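Local structure of sulfur oxidation protein SOXB (Thermus thermophilus, 2WDD) at residues A365-L371 and T409-A415; W164-L168 and G426-P430. The protein hydrolyses a sulfur-sulfur bond of a cysteine S-thiosulfonate in the Sox pathway of sulfur oxidation, using a two-manganese centre. All coordinates share one frame; numbering follows the deposited sequence.

Interaction 1: residues A365-L371 and T409-A415; sequences AVSETLL and TILPGQA
Antiparallel backbone pairing joins 365-371 to 409-415: the short strand 365-367 and the loop after it run beside the turn that leads into strand 415-416. Two separate pairs of main-chain bonds carry it. At the strand end, S367 N donates to Q414 O at 2.9 Å and almost straight (174°), while G413 N reaches S367 O at 2.6 Å but with a bent N-H...O of 139°. G413 and Q414 therefore both face S367, and G413, with positive phi, also sits inside the type II turn L411-Q414. V366 pairs with A415 as a non-hydrogen-bonded pair, their side chains on the same face of the sheet. At the other end L371 and I410 form a single hydrogen-bonded bridge, L371 N to I410 O and I410 N to L371 O, each 2.9 Å.

Side chains fill in around this frame. In L370, chi1 (-172°) sets CG anti to the backbone N, and from there CD1 reaches T409 CG2 at 3.5 Å, with L411 CD2 a little farther off. The L371 and I410 side chains meet at their roots, CB to CB, 3.8 Å apart. P412 lays CB against the carbonyl oxygen of E368, 3.4 Å away. Within 409-415, Q414 N bonds to L411 O to close the turn, and Q414 OE1 accepts from L411 N across it; within 365-371, S367 OG donates to T369 O. Outside the pair, E368 forms a salt bridge with R539, T409 OG1 bonds to M47 N, and helix 418-425 packs on I410 and L371.

Two residues opposite one, the first a glycine of positive phi that belongs to a type II turn, define a G1 beta bulge, here at the edge of the three-stranded sheet 415-416, 365-367, 539-540.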
ATOM      1  N   ALA A 365     -19.397 -15.398  -5.287  1.00 14.57           N
ATOM      2  CA  ALA A 365     -20.329 -15.428  -4.169  1.00 14.19           C
ATOM      3  C   ALA A 365     -20.742 -14.001  -3.878  1.00 17.41           C
ATOM      4  O   ALA A 365     -20.108 -13.061  -4.349  1.00 19.27           O
ATOM      5  CB  ALA A 365     -19.668 -16.034  -2.926  1.00 14.86           C
ATOM      6  N   VAL A 366     -21.805 -13.845  -3.105  1.00 13.24           N
ATOM      7  CA  VAL A 366     -22.253 -12.516  -2.699  1.00 13.26           C
ATOM      8  C   VAL A 366     -21.883 -12.282  -1.238  1.00 16.21           C
ATOM      9  O   VAL A 366     -22.095 -13.152  -0.386  1.00 15.57           O
ATOM     10  CB  VAL A 366     -23.769 -12.337  -2.919  1.00 17.04           C
ATOM     11  CG1 VAL A 366     -24.270 -11.055  -2.236  1.00 16.45           C
ATOM     12  CG2 VAL A 366     -24.068 -12.311  -4.405  1.00 17.20           C
ATOM     13  N   SER A 367     -21.317 -11.115  -0.946  1.00 12.83           N
ATOM     14  CA  SER A 367     -21.009 -10.773   0.435  1.00 11.99           C
ATOM     15  C   SER A 367     -22.163  -9.967   1.007  1.00 14.48           C
ATOM     16  O   SER A 367     -22.555  -8.939   0.448  1.00 14.83           O
ATOM     17  CB  SER A 367     -19.735  -9.933   0.531  1.00 13.03           C
ATOM     18  OG  SER A 367     -19.434  -9.713   1.895  1.00 15.57           O
ATOM     19  N   GLU A 368     -22.709 -10.432   2.118  1.00 12.82           N
ATOM     20  CA  GLU A 368     -23.831  -9.742   2.730  1.00 12.94           C
ATOM     21  C   GLU A 368     -23.428  -8.494   3.507  1.00 16.72           C
ATOM     22  O   GLU A 368     -24.236  -7.596   3.726  1.00 16.57           O
ATOM     23  CB  GLU A 368     -24.638 -10.710   3.585  1.00 14.51           C
ATOM     24  CG  GLU A 368     -25.261 -11.801   2.732  1.00 18.68           C
ATOM     25  CD  GLU A 368     -26.250 -12.655   3.492  1.00 27.83           C
ATOM     26  OE1 GLU A 368     -26.411 -12.437   4.709  1.00 23.13           O
ATOM     27  OE2 GLU A 368     -26.855 -13.549   2.865  1.00 28.10           O
ATOM     28  N   THR A 369     -22.166  -8.439   3.910  1.00 13.46           N
ATOM     29  CA  THR A 369     -21.685  -7.308   4.685  1.00 13.13           C
ATOM     30  C   THR A 369     -20.334  -6.816   4.174  1.00 13.64           C
ATOM     31  O   THR A 369     -19.735  -7.417   3.296  1.00 13.96           O
ATOM     32  CB  THR A 369     -21.620  -7.643   6.181  1.00 19.46           C
ATOM     33  OG1 THR A 369     -20.668  -8.688   6.381  1.00 20.64           O
ATOM     34  CG2 THR A 369     -22.986  -8.118   6.691  1.00 20.13           C
ATOM     35  N   LEU A 370     -19.874  -5.703   4.736  1.00 10.79           N
ATOM     36  CA  LEU A 370     -18.623  -5.079   4.321  1.00  9.87           C
ATOM     37  C   LEU A 370     -17.404  -5.947   4.568  1.00 12.41           C
ATOM     38  O   LEU A 370     -17.155  -6.353   5.702  1.00 11.82           O
ATOM     39  CB  LEU A 370     -18.426  -3.799   5.131  1.00  9.47           C
ATOM     40  CG  LEU A 370     -17.255  -2.907   4.697  1.00 11.95           C
ATOM     41  CD1 LEU A 370     -17.527  -2.322   3.323  1.00 12.67           C
ATOM     42  CD2 LEU A 370     -17.037  -1.802   5.745  1.00 13.38           C
ATOM     43  N   LEU A 371     -16.619  -6.174   3.521  1.00  9.55           N
ATOM     44  CA  LEU A 371     -15.358  -6.908   3.646  1.00  8.70           C
ATOM     45  C   LEU A 371     -14.238  -5.882   3.423  1.00 10.63           C
ATOM     46  O   LEU A 371     -14.108  -5.314   2.336  1.00  9.29           O
ATOM     47  CB  LEU A 371     -15.259  -8.025   2.595  1.00  8.82           C
ATOM     48  CG  LEU A 371     -16.257  -9.168   2.787  1.00 11.80           C
ATOM     49  CD1 LEU A 371     -16.176 -10.155   1.616  1.00 12.21           C
ATOM     50  CD2 LEU A 371     -15.960  -9.889   4.126  1.00 12.68           C
ATOM     51  N   THR A 409     -12.170  -3.307  -1.151  1.00  8.67           N
ATOM     52  CA  THR A 409     -13.244  -3.365  -0.173  1.00  8.48           C
ATOM     53  C   THR A 409     -14.531  -3.809  -0.867  1.00 11.18           C
ATOM     54  O   THR A 409     -14.911  -3.229  -1.874  1.00 10.85           O
ATOM     55  CB  THR A 409     -13.438  -1.978   0.493  1.00 12.58           C
ATOM     56  OG1 THR A 409     -12.201  -1.529   1.069  1.00 10.33           O
ATOM     57  CG2 THR A 409     -14.500  -2.042   1.572  1.00 11.67           C
ATOM     58  N   ILE A 410     -15.194  -4.826  -0.323  1.00  9.52           N
ATOM     59  CA  ILE A 410     -16.453  -5.335  -0.895  1.00 10.37           C
ATOM     60  C   ILE A 410     -17.624  -4.781  -0.097  1.00 11.18           C
ATOM     61  O   ILE A 410     -17.678  -4.917   1.121  1.00 10.92           O
ATOM     62  CB  ILE A 410     -16.483  -6.875  -0.859  1.00 12.97           C
ATOM     63  CG1 ILE A 410     -15.190  -7.444  -1.436  1.00 14.17           C
ATOM     64  CG2 ILE A 410     -17.701  -7.409  -1.614  1.00 13.10           C
ATOM     65  CD1 ILE A 410     -14.961  -7.021  -2.843  1.00 15.00           C
ATOM     66  N   LEU A 411     -18.574  -4.163  -0.787  1.00 10.04           N
ATOM     67  CA  LEU A 411     -19.720  -3.565  -0.109  1.00  9.87           C
ATOM     68  C   LEU A 411     -20.780  -4.608   0.199  1.00 12.97           C
ATOM     69  O   LEU A 411     -20.843  -5.658  -0.446  1.00 13.39           O
ATOM     70  CB  LEU A 411     -20.346  -2.485  -0.991  1.00  9.47           C
ATOM     71  CG  LEU A 411     -19.469  -1.293  -1.385  1.00 12.80           C
ATOM     72  CD1 LEU A 411     -20.319  -0.284  -2.191  1.00 13.05           C
ATOM     73  CD2 LEU A 411     -18.908  -0.648  -0.124  1.00 13.83           C
ATOM     74  N   PRO A 412     -21.675  -4.297   1.141  1.00 10.87           N
ATOM     75  CA  PRO A 412     -22.761  -5.243   1.418  1.00 11.26           C
ATOM     76  C   PRO A 412     -23.575  -5.469   0.147  1.00 15.24           C
ATOM     77  O   PRO A 412     -23.900  -4.519  -0.573  1.00 13.86           O
ATOM     78  CB  PRO A 412     -23.610  -4.498   2.453  1.00 12.85           C
ATOM     79  CG  PRO A 412     -22.648  -3.562   3.125  1.00 16.03           C
ATOM     80  CD  PRO A 412     -21.706  -3.133   2.047  1.00 11.92           C
ATOM     81  N   GLY A 413     -23.889  -6.730  -0.131  1.00 14.40           N
ATOM     82  CA  GLY A 413     -24.662  -7.096  -1.302  1.00 14.48           C
ATOM     83  C   GLY A 413     -23.858  -7.211  -2.582  1.00 18.47           C
ATOM     84  O   GLY A 413     -24.395  -7.587  -3.627  1.00 18.58           O
ATOM     85  N   GLN A 414     -22.564  -6.899  -2.511  1.00 14.05           N
ATOM     86  CA  GLN A 414     -21.700  -6.949  -3.681  1.00 12.95           C
ATOM     87  C   GLN A 414     -21.139  -8.346  -3.937  1.00 15.34           C
ATOM     88  O   GLN A 414     -20.823  -9.077  -3.002  1.00 14.21           O
ATOM     89  CB  GLN A 414     -20.562  -5.916  -3.568  1.00 13.45           C
ATOM     90  CG  GLN A 414     -19.649  -5.884  -4.783  1.00 14.13           C
ATOM     91  CD  GLN A 414     -18.562  -4.815  -4.714  1.00 14.97           C
ATOM     92  OE1 GLN A 414     -18.309  -4.221  -3.663  1.00 13.94           O
ATOM     93  NE2 GLN A 414     -17.900  -4.585  -5.839  1.00 12.14           N
ATOM     94  N   ALA A 415     -21.033  -8.714  -5.208  1.00 13.24           N
ATOM     95  CA  ALA A 415     -20.486 -10.010  -5.572  1.00 13.38           C
ATOM     96  C   ALA A 415     -18.961  -9.973  -5.530  1.00 14.82           C
ATOM     97  O   ALA A 415     -18.341  -9.003  -5.983  1.00 14.90           O
ATOM     98  CB  ALA A 415     -20.963 -10.412  -6.974  1.00 14.39           C
TER

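Interaction 2: residues W164-L168 and G426-P430; sequences WEWTL and GFTYP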
ATOM      1  N   TRP A 164       7.131  -3.677  -4.676  1.00  8.92           N
ATOM      2  CA  TRP A 164       6.561  -4.969  -5.091  1.00  8.84           C
ATOM      3  C   TRP A 164       6.882  -5.364  -6.520  1.00 11.43           C
ATOM      4  O   TRP A 164       6.737  -6.522  -6.889  1.00 10.83           O
ATOM      5  CB  TRP A 164       5.048  -5.031  -4.847  1.00  8.18           C
ATOM      6  CG  TRP A 164       4.702  -5.361  -3.422  1.00  8.36           C
ATOM      7  CD1 TRP A 164       4.596  -4.488  -2.374  1.00 10.87           C
ATOM      8  CD2 TRP A 164       4.353  -6.645  -2.911  1.00  8.00           C
ATOM      9  NE1 TRP A 164       4.249  -5.163  -1.224  1.00  9.87           N
ATOM     10  CE2 TRP A 164       4.091  -6.493  -1.533  1.00 10.90           C
ATOM     11  CE3 TRP A 164       4.277  -7.923  -3.479  1.00  9.38           C
ATOM     12  CZ2 TRP A 164       3.773  -7.576  -0.711  1.00 10.69           C
ATOM     13  CZ3 TRP A 164       3.946  -8.992  -2.657  1.00 10.69           C
ATOM     14  CH2 TRP A 164       3.703  -8.809  -1.294  1.00 11.08           C
ATOM     15  N   GLU A 165       7.327  -4.401  -7.320  1.00  8.79           N
ATOM     16  CA  GLU A 165       7.725  -4.665  -8.696  1.00  9.03           C
ATOM     17  C   GLU A 165       8.698  -5.842  -8.732  1.00 11.17           C
ATOM     18  O   GLU A 165       8.649  -6.691  -9.634  1.00 10.04           O
ATOM     19  CB  GLU A 165       8.472  -3.435  -9.222  1.00 10.15           C
ATOM     20  CG  GLU A 165       7.570  -2.329  -9.766  1.00 12.17           C
ATOM     21  CD  GLU A 165       6.711  -1.623  -8.716  1.00 11.02           C
ATOM     22  OE1 GLU A 165       7.143  -1.504  -7.545  1.00 10.90           O
ATOM     23  OE2 GLU A 165       5.637  -1.121  -9.118  1.00 12.41           O
ATOM     24  N   TRP A 166       9.592  -5.881  -7.752  1.00  9.72           N
ATOM     25  CA  TRP A 166      10.608  -6.922  -7.721  1.00 10.11           C
ATOM     26  C   TRP A 166      10.100  -8.339  -7.521  1.00 12.07           C
ATOM     27  O   TRP A 166      10.871  -9.284  -7.686  1.00 11.48           O
ATOM     28  CB  TRP A 166      11.699  -6.577  -6.721  1.00 10.17           C
ATOM     29  CG  TRP A 166      12.405  -5.319  -7.137  1.00 11.11           C
ATOM     30  CD1 TRP A 166      12.129  -4.052  -6.712  1.00 13.76           C
ATOM     31  CD2 TRP A 166      13.384  -5.192  -8.176  1.00 10.86           C
ATOM     32  NE1 TRP A 166      12.895  -3.141  -7.405  1.00 12.87           N
ATOM     33  CE2 TRP A 166      13.678  -3.816  -8.306  1.00 13.66           C
ATOM     34  CE3 TRP A 166      14.053  -6.105  -9.000  1.00 12.20           C
ATOM     35  CZ2 TRP A 166      14.636  -3.333  -9.202  1.00 13.02           C
ATOM     36  CZ3 TRP A 166      14.980  -5.619  -9.912  1.00 13.63           C
ATOM     37  CH2 TRP A 166      15.271  -4.247  -9.996  1.00 13.89           C
ATOM     38  N   THR A 167       8.825  -8.497  -7.157  1.00  9.85           N
ATOM     39  CA  THR A 167       8.277  -9.842  -6.974  1.00  8.97           C
ATOM     40  C   THR A 167       7.993 -10.490  -8.322  1.00 12.82           C
ATOM     41  O   THR A 167       7.567 -11.645  -8.385  1.00 12.14           O
ATOM     42  CB  THR A 167       7.059  -9.881  -6.027  1.00 11.11           C
ATOM     43  OG1 THR A 167       5.973  -9.148  -6.593  1.00 10.41           O
ATOM     44  CG2 THR A 167       7.424  -9.315  -4.659  1.00 12.29           C
ATOM     45  N   LEU A 168       8.262  -9.753  -9.397  1.00 11.29           N
ATOM     46  CA  LEU A 168       8.143 -10.305 -10.744  1.00 11.02           C
ATOM     47  C   LEU A 168       9.471 -10.971 -11.096  1.00 15.36           C
ATOM     48  O   LEU A 168       9.563 -11.684 -12.093  1.00 15.31           O
ATOM     49  CB  LEU A 168       7.849  -9.212 -11.770  1.00 10.77           C
ATOM     50  CG  LEU A 168       6.472  -8.553 -11.654  1.00 13.40           C
ATOM     51  CD1 LEU A 168       6.390  -7.335 -12.550  1.00 13.66           C
ATOM     52  CD2 LEU A 168       5.360  -9.539 -11.978  1.00 15.28           C
ATOM     53  N   GLY A 426      -3.233 -11.572  -4.801  1.00 10.32           N
ATOM     54  CA  GLY A 426      -2.431 -11.674  -6.005  1.00 10.17           C
ATOM     55  C   GLY A 426      -0.933 -11.550  -5.807  1.00 11.80           C
ATOM     56  O   GLY A 426      -0.287 -10.699  -6.435  1.00 11.56           O
ATOM     57  N   PHE A 427      -0.381 -12.367  -4.915  1.00  8.75           N
ATOM     58  CA  PHE A 427       1.071 -12.462  -4.733  1.00  7.81           C
ATOM     59  C   PHE A 427       1.585 -13.303  -5.898  1.00 12.84           C
ATOM     60  O   PHE A 427       0.916 -14.242  -6.324  1.00 11.51           O
ATOM     61  CB  PHE A 427       1.406 -13.293  -3.483  1.00  8.88           C
ATOM     62  CG  PHE A 427       0.978 -12.664  -2.190  1.00  9.59           C
ATOM     63  CD1 PHE A 427       1.901 -11.989  -1.394  1.00 11.17           C
ATOM     64  CD2 PHE A 427      -0.326 -12.802  -1.733  1.00 12.22           C
ATOM     65  CE1 PHE A 427       1.522 -11.426  -0.166  1.00 11.91           C
ATOM     66  CE2 PHE A 427      -0.719 -12.231  -0.520  1.00 14.00           C
ATOM     67  CZ  PHE A 427       0.193 -11.517   0.243  1.00 11.51           C
ATOM     68  N   THR A 428       2.816 -13.063  -6.336  1.00 10.75           N
ATOM     69  CA  THR A 428       3.385 -13.947  -7.354  1.00 10.31           C
ATOM     70  C   THR A 428       3.807 -15.256  -6.672  1.00 13.33           C
ATOM     71  O   THR A 428       4.206 -16.210  -7.353  1.00 13.28           O
ATOM     72  CB  THR A 428       4.601 -13.320  -8.048  1.00 12.55           C
ATOM     73  OG1 THR A 428       5.542 -12.902  -7.057  1.00 10.73           O
ATOM     74  CG2 THR A 428       4.185 -12.153  -8.967  1.00 11.38           C
ATOM     75  N   TYR A 429       3.769 -15.277  -5.335  1.00 10.82           N
ATOM     76  CA  TYR A 429       4.092 -16.462  -4.521  1.00 10.67           C
ATOM     77  C   TYR A 429       2.906 -16.664  -3.580  1.00 12.79           C
ATOM     78  O   TYR A 429       2.989 -16.397  -2.391  1.00 12.07           O
ATOM     79  CB  TYR A 429       5.384 -16.272  -3.712  1.00 11.02           C
ATOM     80  CG  TYR A 429       5.509 -14.962  -2.952  1.00  9.45           C
ATOM     81  CD1 TYR A 429       5.420 -14.929  -1.565  1.00 11.17           C
ATOM     82  CD2 TYR A 429       5.775 -13.770  -3.627  1.00  9.92           C
ATOM     83  CE1 TYR A 429       5.560 -13.735  -0.863  1.00 11.22           C
ATOM     84  CE2 TYR A 429       5.897 -12.561  -2.930  1.00 10.59           C
ATOM     85  CZ  TYR A 429       5.818 -12.558  -1.557  1.00 14.60           C
ATOM     86  OH  TYR A 429       5.955 -11.373  -0.868  1.00 14.41           O
ATOM     87  N   PRO A 430       1.760 -17.080  -4.134  1.00 10.85           N
ATOM     88  CA  PRO A 430       0.488 -17.157  -3.398  1.00 10.47           C
ATOM     89  C   PRO A 430       0.232 -18.458  -2.655  1.00 13.92           C
ATOM     90  O   PRO A 430      -0.853 -18.665  -2.111  1.00 12.99           O
ATOM     91  CB  PRO A 430      -0.537 -17.016  -4.522  1.00 12.15           C
ATOM     92  CG  PRO A 430       0.114 -17.796  -5.651  1.00 16.39           C
ATOM     93  CD  PRO A 430       1.589 -17.445  -5.556  1.00 12.31           C
TER
HETATM   94  O   HOH W   1       3.370 -10.107  -6.107  1.00 11.30           O
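T428 and T167 make the polar link between the 3-10 segment 164-168 and the loop 426-430. T428 OG1 donates to T167 O at 2.7 Å, approaching with a tilt of 34° from the carbonyl plane. A water adds a second bridge: it donates to T167 OG1 at 2.8 Å and accepts from T428 N at 3.0 Å. T167 OG1 in turn donates to W164 O at 2.8 Å, which also takes the main-chain bond from T167 N. With chi1 64°, this hydroxyl lies between its own backbone N and carbonyl carbon, where it can turn back to W164 O and still receive the water.

The aromatic contacts centre on W164. Its six-membered ring lies oblique to that of F427, with planes at 64° and CH2 3.6 Å from F427 CE1. The phenol of Y429 crosses the indole, its OH 3.4 Å from W164 CH2, and this hydroxyl bonds to H226 ND1. T167 CG2 meets the Y429 ring at its edge, at CE2, 4.0 Å away, while F427 CD1 lies over one face of the phenol.

Purely aliphatic contact is slight: L168 CD2 lies 4.2 Å from T428 CG2. A valine at T428 would probably deprive T167 O of its direct hydroxyl donor, leaving the water bridge as the remaining polar tie between the loops.

W164 also touches a bound sulfate, and its backbone N-H bonds to OD1 of the manganese ligand D132. One direct hydroxyl bond, a water bridge and oblique aromatic packing together probably hold the loop 426-430 against the indole beside the metal centre.

Interactions 1 and 2 do not touch: their centres are 26 Å apart and their nearest atoms about 13 Å. Along the chain, 365-371 and 409-415 are nested within the loop that 164-168 and 426-430 close. Helix 418-425 runs from strand 415-416 to the loop 426-430, so it joins the two contacts along the chain. Their relation to the manganese site differs. In interaction 2 the W164 side chain comes within about 4 Å of a manganese ion and also touches the sulfate, whereas T409 of interaction 1 stays about 11 Å from the manganese ligand H288, measured between side chains.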